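Local atomic coordinates of glutathione S-transferase (Acinetobacter baumannii, PDB entry 4MP4), a protein that probably catalyses the conjugation of glutathione to electrophilic substrates, as a bacterial member of the glutathione transferase family. Residues Thr23-Leu28 with Gln202-Leu207; Lys150-Ala153 with Phe158-Gly161; Ala153-Phe158 with Ser185-Asn190. One frame throughout, in Å; residues are numbered along the deposited sequence.

Contact 1. Residues Thr23-Leu28 with Gln202-Leu207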
ATOM      1  N   THR A  23       9.365 -10.211   2.750  1.00 14.80           N
ATOM      2  CA  THR A  23       9.466  -9.607   1.426  1.00 20.87           C
ATOM      3  C   THR A  23      10.700  -8.699   1.237  1.00 24.98           C
ATOM      4  O   THR A  23      11.349  -8.718   0.180  1.00 23.23           O
ATOM      5  CB  THR A  23       8.182  -8.826   1.145  1.00 17.59           C
ATOM      6  OG1 THR A  23       7.075  -9.739   1.177  1.00 24.51           O
ATOM      7  CG2 THR A  23       8.244  -8.135  -0.192  1.00 12.82           C
ATOM      8  N   VAL A  24      11.028  -7.923   2.265  1.00 21.01           N
ATOM      9  CA  VAL A  24      12.228  -7.083   2.235  1.00 23.14           C
ATOM     10  C   VAL A  24      13.527  -7.895   2.327  1.00 21.50           C
ATOM     11  O   VAL A  24      14.506  -7.601   1.632  1.00 26.23           O
ATOM     12  CB  VAL A  24      12.197  -6.012   3.338  1.00 25.02           C
ATOM     13  CG1 VAL A  24      13.488  -5.200   3.341  1.00 17.59           C
ATOM     14  CG2 VAL A  24      10.980  -5.111   3.154  1.00 18.76           C
ATOM     15  N   PHE A  25      13.533  -8.910   3.185  1.00 16.05           N
ATOM     16  CA  PHE A  25      14.664  -9.834   3.291  1.00 19.23           C
ATOM     17  C   PHE A  25      14.956 -10.439   1.929  1.00 26.73           C
ATOM     18  O   PHE A  25      16.132 -10.509   1.509  1.00 18.16           O
ATOM     19  CB  PHE A  25      14.336 -10.944   4.290  1.00 26.23           C
ATOM     20  CG  PHE A  25      15.355 -12.061   4.349  1.00 25.79           C
ATOM     21  CD1 PHE A  25      15.262 -13.159   3.502  1.00 13.38           C
ATOM     22  CD2 PHE A  25      16.363 -12.046   5.300  1.00 26.43           C
ATOM     23  CE1 PHE A  25      16.190 -14.193   3.566  1.00 13.49           C
ATOM     24  CE2 PHE A  25      17.287 -13.078   5.373  1.00 20.42           C
ATOM     25  CZ  PHE A  25      17.191 -14.160   4.509  1.00 22.12           C
ATOM     26  N   VAL A  26      13.888 -10.869   1.244  1.00 13.47           N
ATOM     27  CA  VAL A  26      14.033 -11.468  -0.083  1.00 14.57           C
ATOM     28  C   VAL A  26      14.619 -10.447  -1.062  1.00 18.49           C
ATOM     29  O   VAL A  26      15.566 -10.748  -1.799  1.00 19.63           O
ATOM     30  CB  VAL A  26      12.711 -12.077  -0.632  1.00 12.06           C
ATOM     31  CG1 VAL A  26      12.861 -12.467  -2.112  1.00 11.91           C
ATOM     32  CG2 VAL A  26      12.268 -13.282   0.214  1.00 11.31           C
ATOM     33  N   GLY A  27      14.080  -9.228  -1.028  1.00 22.45           N
ATOM     34  CA  GLY A  27      14.575  -8.148  -1.862  1.00 15.44           C
ATOM     35  C   GLY A  27      16.050  -7.843  -1.678  1.00 18.27           C
ATOM     36  O   GLY A  27      16.777  -7.672  -2.647  1.00 22.82           O
ATOM     37  N   LEU A  28      16.494  -7.760  -0.430  1.00 22.62           N
ATOM     38  CA  LEU A  28      17.904  -7.512  -0.141  1.00 21.45           C
ATOM     39  C   LEU A  28      18.797  -8.618  -0.703  1.00 21.65           C
ATOM     40  O   LEU A  28      19.771  -8.334  -1.382  1.00 28.02           O
ATOM     41  CB  LEU A  28      18.123  -7.349   1.363  1.00 20.61           C
ATOM     42  CG  LEU A  28      17.506  -6.096   2.005  1.00 22.57           C
ATOM     43  CD1 LEU A  28      17.293  -6.291   3.517  1.00 24.90           C
ATOM     44  CD2 LEU A  28      18.406  -4.895   1.746  1.00 24.61           C
ATOM     45  N   GLN A 202      14.291 -19.743   0.355  1.00 17.99           N
ATOM     46  CA  GLN A 202      14.865 -20.850   1.098  1.00 20.40           C
ATOM     47  C   GLN A 202      15.751 -20.313   2.233  1.00 14.83           C
ATOM     48  O   GLN A 202      15.764 -20.859   3.329  1.00 21.97           O
ATOM     49  CB  GLN A 202      15.637 -21.726   0.112  1.00 18.92           C
ATOM     50  CG  GLN A 202      15.555 -23.238   0.306  1.00 33.77           C
ATOM     51  CD  GLN A 202      14.155 -23.795   0.489  1.00 28.34           C
ATOM     52  OE1 GLN A 202      13.948 -24.638   1.355  1.00 37.16           O
ATOM     53  NE2 GLN A 202      13.198 -23.348  -0.322  1.00 20.79           N
ATOM     54  N   LYS A 203      16.452 -19.207   1.989  1.00 18.96           N
ATOM     55  CA  LYS A 203      17.330 -18.623   3.021  1.00 18.38           C
ATOM     56  C   LYS A 203      16.543 -18.027   4.196  1.00 17.92           C
ATOM     57  O   LYS A 203      16.984 -18.118   5.341  1.00 16.23           O
ATOM     58  CB  LYS A 203      18.316 -17.602   2.425  1.00 20.66           C
ATOM     59  CG  LYS A 203      19.566 -18.251   1.825  1.00 37.22           C
ATOM     60  CD  LYS A 203      20.366 -17.329   0.886  1.00 46.64           C
ATOM     61  CE  LYS A 203      21.300 -16.379   1.633  1.00 58.45           C
ATOM     62  NZ  LYS A 203      22.332 -17.061   2.493  1.00 62.22           N
ATOM     63  N   TRP A 204      15.390 -17.426   3.898  1.00 14.84           N
ATOM     64  CA  TRP A 204      14.433 -17.016   4.928  1.00 20.30           C
ATOM     65  C   TRP A 204      13.996 -18.202   5.800  1.00 18.47           C
ATOM     66  O   TRP A 204      14.078 -18.136   7.032  1.00 19.30           O
ATOM     67  CB  TRP A 204      13.192 -16.354   4.296  1.00 13.95           C
ATOM     68  CG  TRP A 204      12.173 -15.807   5.292  1.00 20.30           C
ATOM     69  CD1 TRP A 204      10.927 -16.306   5.554  1.00 13.74           C
ATOM     70  CD2 TRP A 204      12.318 -14.654   6.137  1.00 15.50           C
ATOM     71  NE1 TRP A 204      10.285 -15.534   6.493  1.00 14.19           N
ATOM     72  CE2 TRP A 204      11.117 -14.513   6.875  1.00 14.77           C
ATOM     73  CE3 TRP A 204      13.348 -13.723   6.342  1.00 15.40           C
ATOM     74  CZ2 TRP A 204      10.911 -13.488   7.803  1.00 15.53           C
ATOM     75  CZ3 TRP A 204      13.150 -12.702   7.271  1.00 16.14           C
ATOM     76  CH2 TRP A 204      11.935 -12.592   7.990  1.00 16.19           C
ATOM     77  N   LEU A 205      13.541 -19.276   5.156  1.00 14.30           N
ATOM     78  CA  LEU A 205      12.996 -20.436   5.863  1.00 25.50           C
ATOM     79  C   LEU A 205      14.002 -21.085   6.806  1.00 22.87           C
ATOM     80  O   LEU A 205      13.641 -21.559   7.881  1.00 15.88           O
ATOM     81  CB  LEU A 205      12.446 -21.466   4.874  1.00 24.80           C
ATOM     82  CG  LEU A 205      11.467 -20.872   3.855  1.00 21.25           C
ATOM     83  CD1 LEU A 205      10.901 -21.959   2.965  1.00 16.59           C
ATOM     84  CD2 LEU A 205      10.347 -20.111   4.551  1.00 17.49           C
ATOM     85  N   ALA A 206      15.267 -21.088   6.413  1.00 15.72           N
ATOM     86  CA  ALA A 206      16.313 -21.655   7.265  1.00 17.36           C
ATOM     87  C   ALA A 206      16.609 -20.696   8.418  1.00 18.75           C
ATOM     88  O   ALA A 206      16.817 -21.125   9.562  1.00 22.32           O
ATOM     89  CB  ALA A 206      17.572 -21.918   6.452  1.00 17.29           C
ATOM     90  N   LEU A 207      16.614 -19.399   8.100  1.00 17.78           N
ATOM     91  CA  LEU A 207      16.965 -18.357   9.064  1.00 18.18           C
ATOM     92  C   LEU A 207      15.984 -18.382  10.213  1.00 17.46           C
ATOM     93  O   LEU A 207      16.374 -18.254  11.359  1.00 26.77           O
ATOM     94  CB  LEU A 207      17.000 -16.965   8.412  1.00 17.40           C
ATOM     95  CG  LEU A 207      17.174 -15.761   9.352  1.00 22.08           C
ATOM     96  CD1 LEU A 207      18.511 -15.775  10.028  1.00 21.83           C
ATOM     97  CD2 LEU A 207      16.984 -14.434   8.621  1.00 22.84           C
TER

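Contact 2. Residues Lys150-Ala153 with Phe158-Gly161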
ATOM      1  N   LYS A 150      -5.271 -15.562 -14.291  1.00 33.80           N
ATOM      2  CA  LYS A 150      -5.225 -14.623 -15.403  1.00 34.54           C
ATOM      3  C   LYS A 150      -3.797 -14.150 -15.716  1.00 35.70           C
ATOM      4  O   LYS A 150      -3.346 -14.202 -16.862  1.00 35.50           O
ATOM      5  CB  LYS A 150      -6.118 -13.419 -15.113  1.00 36.17           C
ATOM      6  CG  LYS A 150      -6.084 -12.361 -16.203  1.00 47.22           C
ATOM      7  CD  LYS A 150      -6.381 -12.959 -17.579  1.00 58.19           C
ATOM      8  CE  LYS A 150      -6.359 -11.886 -18.657  1.00 67.68           C
ATOM      9  NZ  LYS A 150      -5.188 -10.975 -18.486  1.00 73.36           N
ATOM     10  N   LEU A 151      -3.090 -13.694 -14.690  1.00 39.07           N
ATOM     11  CA  LEU A 151      -1.721 -13.222 -14.853  1.00 35.55           C
ATOM     12  C   LEU A 151      -0.731 -14.348 -15.155  1.00 35.44           C
ATOM     13  O   LEU A 151       0.359 -14.099 -15.653  1.00 39.35           O
ATOM     14  CB  LEU A 151      -1.270 -12.461 -13.609  1.00 33.49           C
ATOM     15  CG  LEU A 151      -1.893 -11.094 -13.312  1.00 37.24           C
ATOM     16  CD1 LEU A 151      -1.383 -10.596 -11.978  1.00 32.18           C
ATOM     17  CD2 LEU A 151      -1.586 -10.084 -14.411  1.00 37.46           C
ATOM     18  N   LEU A 152      -1.100 -15.586 -14.850  1.00 33.12           N
ATOM     19  CA  LEU A 152      -0.194 -16.708 -15.099  1.00 41.23           C
ATOM     20  C   LEU A 152      -0.664 -17.632 -16.225  1.00 45.27           C
ATOM     21  O   LEU A 152      -0.303 -18.815 -16.265  1.00 50.18           O
ATOM     22  CB  LEU A 152       0.019 -17.527 -13.823  1.00 39.51           C
ATOM     23  CG  LEU A 152       0.855 -16.874 -12.730  1.00 39.75           C
ATOM     24  CD1 LEU A 152       0.809 -17.758 -11.494  1.00 39.06           C
ATOM     25  CD2 LEU A 152       2.306 -16.635 -13.203  1.00 30.98           C
ATOM     26  N   ALA A 153      -1.467 -17.103 -17.137  1.00 44.26           N
ATOM     27  CA  ALA A 153      -1.938 -17.906 -18.259  1.00 49.80           C
ATOM     28  C   ALA A 153      -0.778 -18.295 -19.193  1.00 57.68           C
ATOM     29  O   ALA A 153       0.303 -17.701 -19.141  1.00 51.09           O
ATOM     30  CB  ALA A 153      -3.055 -17.178 -19.013  1.00 40.42           C
ATOM     31  N   PHE A 158       6.972 -17.311 -14.242  1.00 32.29           N
ATOM     32  CA  PHE A 158       6.884 -16.121 -13.390  1.00 32.34           C
ATOM     33  C   PHE A 158       5.782 -15.191 -13.897  1.00 33.85           C
ATOM     34  O   PHE A 158       5.306 -15.359 -15.008  1.00 34.71           O
ATOM     35  CB  PHE A 158       8.215 -15.383 -13.379  1.00 25.28           C
ATOM     36  CG  PHE A 158       9.358 -16.220 -12.899  1.00 29.98           C
ATOM     37  CD1 PHE A 158       9.567 -16.418 -11.538  1.00 36.61           C
ATOM     38  CD2 PHE A 158      10.217 -16.826 -13.800  1.00 29.44           C
ATOM     39  CE1 PHE A 158      10.620 -17.188 -11.084  1.00 27.44           C
ATOM     40  CE2 PHE A 158      11.272 -17.597 -13.353  1.00 26.61           C
ATOM     41  CZ  PHE A 158      11.472 -17.779 -11.992  1.00 25.98           C
ATOM     42  N   LEU A 159       5.384 -14.215 -13.082  1.00 32.66           N
ATOM     43  CA  LEU A 159       4.265 -13.330 -13.417  1.00 26.20           C
ATOM     44  C   LEU A 159       4.531 -12.428 -14.616  1.00 29.54           C
ATOM     45  O   LEU A 159       3.642 -12.194 -15.432  1.00 35.03           O
ATOM     46  CB  LEU A 159       3.923 -12.449 -12.214  1.00 26.03           C
ATOM     47  CG  LEU A 159       3.092 -13.065 -11.092  1.00 25.55           C
ATOM     48  CD1 LEU A 159       3.090 -12.123  -9.884  1.00 13.24           C
ATOM     49  CD2 LEU A 159       1.674 -13.354 -11.595  1.00 15.62           C
ATOM     50  N   PHE A 160       5.755 -11.925 -14.715  1.00 30.19           N
ATOM     51  CA  PHE A 160       6.081 -10.869 -15.663  1.00 30.21           C
ATOM     52  C   PHE A 160       7.279 -11.215 -16.550  1.00 36.34           C
ATOM     53  O   PHE A 160       8.056 -10.339 -16.935  1.00 39.28           O
ATOM     54  CB  PHE A 160       6.326  -9.555 -14.907  1.00 25.09           C
ATOM     55  CG  PHE A 160       5.159  -9.128 -14.069  1.00 25.95           C
ATOM     56  CD1 PHE A 160       3.965  -8.745 -14.668  1.00 25.83           C
ATOM     57  CD2 PHE A 160       5.236  -9.142 -12.685  1.00 23.62           C
ATOM     58  CE1 PHE A 160       2.867  -8.372 -13.900  1.00 25.66           C
ATOM     59  CE2 PHE A 160       4.153  -8.766 -11.917  1.00 24.81           C
ATOM     60  CZ  PHE A 160       2.962  -8.379 -12.525  1.00 23.71           C
ATOM     61  N   GLY A 161       7.411 -12.494 -16.883  1.00 32.80           N
ATOM     62  CA  GLY A 161       8.511 -12.965 -17.711  1.00 30.83           C
ATOM     63  C   GLY A 161       9.578 -13.594 -16.844  1.00 32.93           C
ATOM     64  O   GLY A 161       9.614 -14.812 -16.642  1.00 36.37           O
TER

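Contact 3. Residues Ala153-Phe158 with Ser185-Asn190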
ATOM      1  N   ALA A 153      -1.467 -17.103 -17.137  1.00 44.26           N
ATOM      2  CA  ALA A 153      -1.938 -17.906 -18.259  1.00 49.80           C
ATOM      3  C   ALA A 153      -0.778 -18.295 -19.193  1.00 57.68           C
ATOM      4  O   ALA A 153       0.303 -17.701 -19.141  1.00 51.09           O
ATOM      5  CB  ALA A 153      -3.055 -17.178 -19.013  1.00 40.42           C
ATOM      6  N   SER A 154      -1.018 -19.303 -20.033  1.00 72.22           N
ATOM      7  CA  SER A 154      -0.001 -19.880 -20.924  1.00 75.01           C
ATOM      8  C   SER A 154       1.139 -20.531 -20.142  1.00 69.40           C
ATOM      9  O   SER A 154       2.295 -20.508 -20.585  1.00 64.58           O
ATOM     10  CB  SER A 154       0.558 -18.843 -21.914  1.00 76.00           C
ATOM     11  OG  SER A 154      -0.469 -18.225 -22.674  1.00 74.90           O
ATOM     12  N   ASP A 155       0.805 -21.103 -18.985  1.00 63.52           N
ATOM     13  CA  ASP A 155       1.777 -21.823 -18.157  1.00 64.27           C
ATOM     14  C   ASP A 155       3.086 -21.057 -17.925  1.00 58.63           C
ATOM     15  O   ASP A 155       4.186 -21.594 -18.106  1.00 53.93           O
ATOM     16  CB  ASP A 155       2.060 -23.213 -18.737  1.00 68.02           C
ATOM     17  CG  ASP A 155       1.127 -24.281 -18.180  1.00 70.48           C
ATOM     18  OD1 ASP A 155       0.757 -24.186 -16.989  1.00 68.59           O
ATOM     19  OD2 ASP A 155       0.766 -25.214 -18.929  1.00 76.82           O
ATOM     20  N   ALA A 156       2.948 -19.791 -17.544  1.00 50.10           N
ATOM     21  CA  ALA A 156       4.093 -18.959 -17.218  1.00 48.67           C
ATOM     22  C   ALA A 156       4.819 -19.501 -15.993  1.00 44.28           C
ATOM     23  O   ALA A 156       4.205 -20.088 -15.097  1.00 46.45           O
ATOM     24  CB  ALA A 156       3.643 -17.529 -16.966  1.00 51.49           C
ATOM     25  N   GLU A 157       6.128 -19.298 -15.955  1.00 37.43           N
ATOM     26  CA  GLU A 157       6.924 -19.694 -14.802  1.00 33.35           C
ATOM     27  C   GLU A 157       6.938 -18.553 -13.760  1.00 30.50           C
ATOM     28  O   GLU A 157       6.893 -18.795 -12.559  1.00 30.30           O
ATOM     29  CB  GLU A 157       8.333 -20.082 -15.258  1.00 32.62           C
ATOM     30  CG  GLU A 157       9.328 -20.305 -14.141  1.00 45.13           C
ATOM     31  CD  GLU A 157      10.725 -20.657 -14.651  1.00 59.94           C
ATOM     32  OE1 GLU A 157      10.899 -20.826 -15.886  1.00 62.71           O
ATOM     33  OE2 GLU A 157      11.650 -20.765 -13.810  1.00 59.69           O
ATOM     34  N   PHE A 158       6.972 -17.311 -14.242  1.00 32.29           N
ATOM     35  CA  PHE A 158       6.884 -16.121 -13.390  1.00 32.34           C
ATOM     36  C   PHE A 158       5.782 -15.191 -13.897  1.00 33.85           C
ATOM     37  O   PHE A 158       5.306 -15.359 -15.008  1.00 34.71           O
ATOM     38  CB  PHE A 158       8.215 -15.383 -13.379  1.00 25.28           C
ATOM     39  CG  PHE A 158       9.358 -16.220 -12.899  1.00 29.98           C
ATOM     40  CD1 PHE A 158       9.567 -16.418 -11.538  1.00 36.61           C
ATOM     41  CD2 PHE A 158      10.217 -16.826 -13.800  1.00 29.44           C
ATOM     42  CE1 PHE A 158      10.620 -17.188 -11.084  1.00 27.44           C
ATOM     43  CE2 PHE A 158      11.272 -17.597 -13.353  1.00 26.61           C
ATOM     44  CZ  PHE A 158      11.472 -17.779 -11.992  1.00 25.98           C
ATOM     45  N   SER A 185      -5.949 -24.891  -7.027  1.00 26.69           N
ATOM     46  CA  SER A 185      -5.735 -25.572  -8.303  1.00 25.63           C
ATOM     47  C   SER A 185      -4.308 -26.127  -8.417  1.00 26.89           C
ATOM     48  O   SER A 185      -3.368 -25.547  -7.873  1.00 33.58           O
ATOM     49  CB  SER A 185      -6.018 -24.617  -9.460  1.00 24.59           C
ATOM     50  OG  SER A 185      -4.873 -23.826  -9.729  1.00 31.05           O
ATOM     51  N   GLU A 186      -4.161 -27.254  -9.111  1.00 26.19           N
ATOM     52  CA  GLU A 186      -2.854 -27.859  -9.358  1.00 27.69           C
ATOM     53  C   GLU A 186      -1.857 -26.882  -9.977  1.00 30.80           C
ATOM     54  O   GLU A 186      -0.677 -26.864  -9.619  1.00 37.07           O
ATOM     55  CB  GLU A 186      -2.982 -29.100 -10.249  1.00 32.43           C
ATOM     56  CG  GLU A 186      -3.536 -30.339  -9.540  1.00 52.33           C
ATOM     57  CD  GLU A 186      -2.688 -30.775  -8.342  1.00 60.23           C
ATOM     58  OE1 GLU A 186      -1.443 -30.628  -8.407  1.00 62.39           O
ATOM     59  OE2 GLU A 186      -3.270 -31.247  -7.333  1.00 55.39           O
ATOM     60  N   ARG A 187      -2.342 -26.066 -10.902  1.00 25.16           N
ATOM     61  CA  ARG A 187      -1.495 -25.114 -11.615  1.00 27.45           C
ATOM     62  C   ARG A 187      -0.885 -24.088 -10.659  1.00 30.58           C
ATOM     63  O   ARG A 187       0.285 -23.724 -10.796  1.00 35.52           O
ATOM     64  CB  ARG A 187      -2.298 -24.423 -12.722  1.00 24.96           C
ATOM     65  CG  ARG A 187      -1.754 -23.089 -13.162  1.00 50.95           C
ATOM     66  CD  ARG A 187      -0.687 -23.275 -14.186  1.00 54.98           C
ATOM     67  NE  ARG A 187      -0.060 -22.008 -14.549  1.00 58.55           N
ATOM     68  CZ  ARG A 187       1.071 -21.560 -14.017  1.00 55.10           C
ATOM     69  NH1 ARG A 187       1.697 -22.276 -13.086  1.00 49.57           N
ATOM     70  NH2 ARG A 187       1.577 -20.399 -14.416  1.00 55.18           N
ATOM     71  N   LEU A 188      -1.676 -23.647  -9.681  1.00 25.84           N
ATOM     72  CA  LEU A 188      -1.225 -22.647  -8.718  1.00 20.78           C
ATOM     73  C   LEU A 188      -0.351 -23.219  -7.603  1.00 19.75           C
ATOM     74  O   LEU A 188       0.489 -22.506  -7.053  1.00 20.17           O
ATOM     75  CB  LEU A 188      -2.404 -21.873  -8.133  1.00 17.29           C
ATOM     76  CG  LEU A 188      -3.123 -20.997  -9.157  1.00 21.65           C
ATOM     77  CD1 LEU A 188      -4.353 -20.353  -8.548  1.00 17.48           C
ATOM     78  CD2 LEU A 188      -2.153 -19.946  -9.714  1.00 20.68           C
ATOM     79  N   LYS A 189      -0.539 -24.494  -7.266  1.00 19.33           N
ATOM     80  CA  LYS A 189       0.366 -25.151  -6.320  1.00 17.17           C
ATOM     81  C   LYS A 189       1.752 -25.266  -6.939  1.00 17.82           C
ATOM     82  O   LYS A 189       2.755 -24.922  -6.313  1.00 32.49           O
ATOM     83  CB  LYS A 189      -0.139 -26.535  -5.928  1.00 17.94           C
ATOM     84  CG  LYS A 189      -1.297 -26.501  -4.941  1.00 20.55           C
ATOM     85  CD  LYS A 189      -1.766 -27.899  -4.615  1.00 26.19           C
ATOM     86  CE  LYS A 189      -3.028 -27.901  -3.782  1.00 39.65           C
ATOM     87  NZ  LYS A 189      -3.525 -29.298  -3.595  1.00 47.94           N
ATOM     88  N   ASN A 190       1.802 -25.740  -8.177  1.00 19.59           N
ATOM     89  CA  ASN A 190       3.061 -25.823  -8.910  1.00 34.46           C
ATOM     90  C   ASN A 190       3.805 -24.485  -8.943  1.00 30.47           C
ATOM     91  O   ASN A 190       5.000 -24.440  -8.657  1.00 23.97           O
ATOM     92  CB  ASN A 190       2.835 -26.356 -10.331  1.00 35.27           C
ATOM     93  CG  ASN A 190       2.491 -27.836 -10.348  1.00 50.09           C
ATOM     94  OD1 ASN A 190       2.864 -28.593  -9.442  1.00 47.32           O
ATOM     95  ND2 ASN A 190       1.777 -28.262 -11.388  1.00 58.75           N
TER
HETATM   96  O   HOH W   1       4.413 -22.646 -12.973  1.00 41.92           O

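Contact 1. Residues Thr23-Leu28 with Gln202-Leu207
The helices carrying F25 and W204 approach to 10.1 Å between the axes of their short segments, with N-to-C directions 124° apart, and the CA atoms of F25 and W204, separated by 7.4 Å, are the nearest pair. Segment 23-28 lies on helix 19-30, which follows the first strand of the thioredoxin-like N-terminal domain. Segment 202-207 lies on helix 199-215 of the helical C-terminal domain, so the contact belongs to the interface between the two domains of the glutathione transferase fold. F25 has the largest share of the buried surface. Its CB points toward the other helix, and with CG turned anti to the backbone N (chi1 172°) the phenyl ring is carried out to the 202-207 backbone. W204 CE3 lies above one face of that ring, displaced toward the rim, at 3.3 Å from F25 CG. The phenyl ring and the six-membered ring of W204 have centroids 4.9 Å apart and planes inclined by 58°, a tilt that fits neither a parallel-displaced stack nor a T-shaped pair. The far half of the phenyl ring meets helix 199-215 directly: F25 CE1 comes to 3.3 Å from W204 N, while F25 CE2 touches L207 CD2 at 3.5 Å. K203 adds only the root of its side chain, with CB 4.2 Å from F25 CE1, and its bent chain leads the amine away. Beyond the two segments the aromatic cluster continues, since W204 also meets F16 and stands edge-to-face with F22, and F25 meets the ring of H29. Across the two segments there is neither a hydrogen bond nor a salt bridge, which implies that this part of the domain interface rests on van der Waals contact and the burial of apolar surface.

Contact 2. Residues Lys150-Ala153 with Phe158-Gly161
L151, L152 and L159 share a first torsion that sets CG anti to the carbonyl carbon (chi1 -70°, -71° and -79°) and so fixes the direction each branch takes; the second torsion of L159, near 180°, then places its methyls, with CD2 facing the other two leucines. The two segments belong to the connection between helices 135-151 and 165-178 in the all-helical C-terminal domain of the glutathione transferase fold: helix 135-151 ends, L152 is the first residue to leave helical backbone angles, and the chain returns past that end as the loop 158-161 on its way to helix 165-178. The backbones come nearest at L152 and L159, whose CA atoms are 5.8 Å apart. L159 CD2 is the meeting point. From one direction it receives L151 CB at 3.7 Å, with L151 CD1 a little farther off; from another, nearly at right angles, it receives L152 CD2, also at 3.7 Å. Within the loop, L159 CB lies 3.6 Å above one face of the F160 ring, toward its rim. No hydrogen bond joins the two segments, so what holds them to each other is aliphatic packing. Neighbouring helices complete the apolar patch: L151 rests on I104, L152 and L159 both touch Y191, and L159 also reaches V166 and L170. The loop backbone is tied in separately, by a hydrogen bond between L159 N and D167 OD1 in the first turn of helix 165-178. L152 CD2 makes a second contact as well, lying 3.7 Å from the carbonyl oxygen F158 O.

Contact 3. Residues Ala153-Phe158 with Ser185-Asn190
Charge attraction joins D155 to R187, the residue whose side chain spans the contact. D155 OD1 lies 3.4 Å from R187 NE but well out of the guanidinium plane, and no N-H of the arginine points at it, so the salt bridge is one of charges only. Separately, the carboxylate and guanidinium planes are inclined by 63°, which excludes a coplanar pairing through two bonds. The same oxygen, D155 OD1, also packs on R187 CD at 3.3 Å.

Hydrogen bonding comes from the end of the arginine. A bend at chi2 (84°) in an otherwise stretched chain brings NH2 to the loop, where it donates to A156 O over 2.7 Å, though the N-H...O angle of 121° makes the bond weak. L152 O, just past the end of helix 135-151, is a further probable hydrogen-bond partner of R187 NH2. One arginine in the first turn of helix 186-196 thus reaches two carbonyls of the loop that connects helices in the C-terminal domain of this glutathione transferase fold.

Water supports the same pair: one molecule, 2.7 Å from R187 NH1, accepts from that nitrogen and donates to A156 O, both bonds weak.

Helix capping fixes the start of the arginine's own helix. S185 is the N-cap residue, its OG accepting from L188 N at 3.2 Å, and S185 OG is further hydrogen-bonded to E149 OE1.

Contacts 2 and 3 are neighbours, their centres 8 Å apart, and they share A153 and F158. They touch where R187 NH2 of contact 3 lies 3.1 Å from L152 O of contact 2, a probable hydrogen bond, and where L152 CD1 packs on L188 CD2 at 4.1 Å. Contact 1 stands apart: its centre is 22 Å from that of contact 2 and 23 Å from that of contact 3, with nearest atoms about 10 Å away in both cases. Its two segments enclose the others in sequence. Of the three, only contact 1 involves the thioredoxin-like domain, which in this family binds glutathione; no ligand is bound in this apo structure to tie any contact to the site.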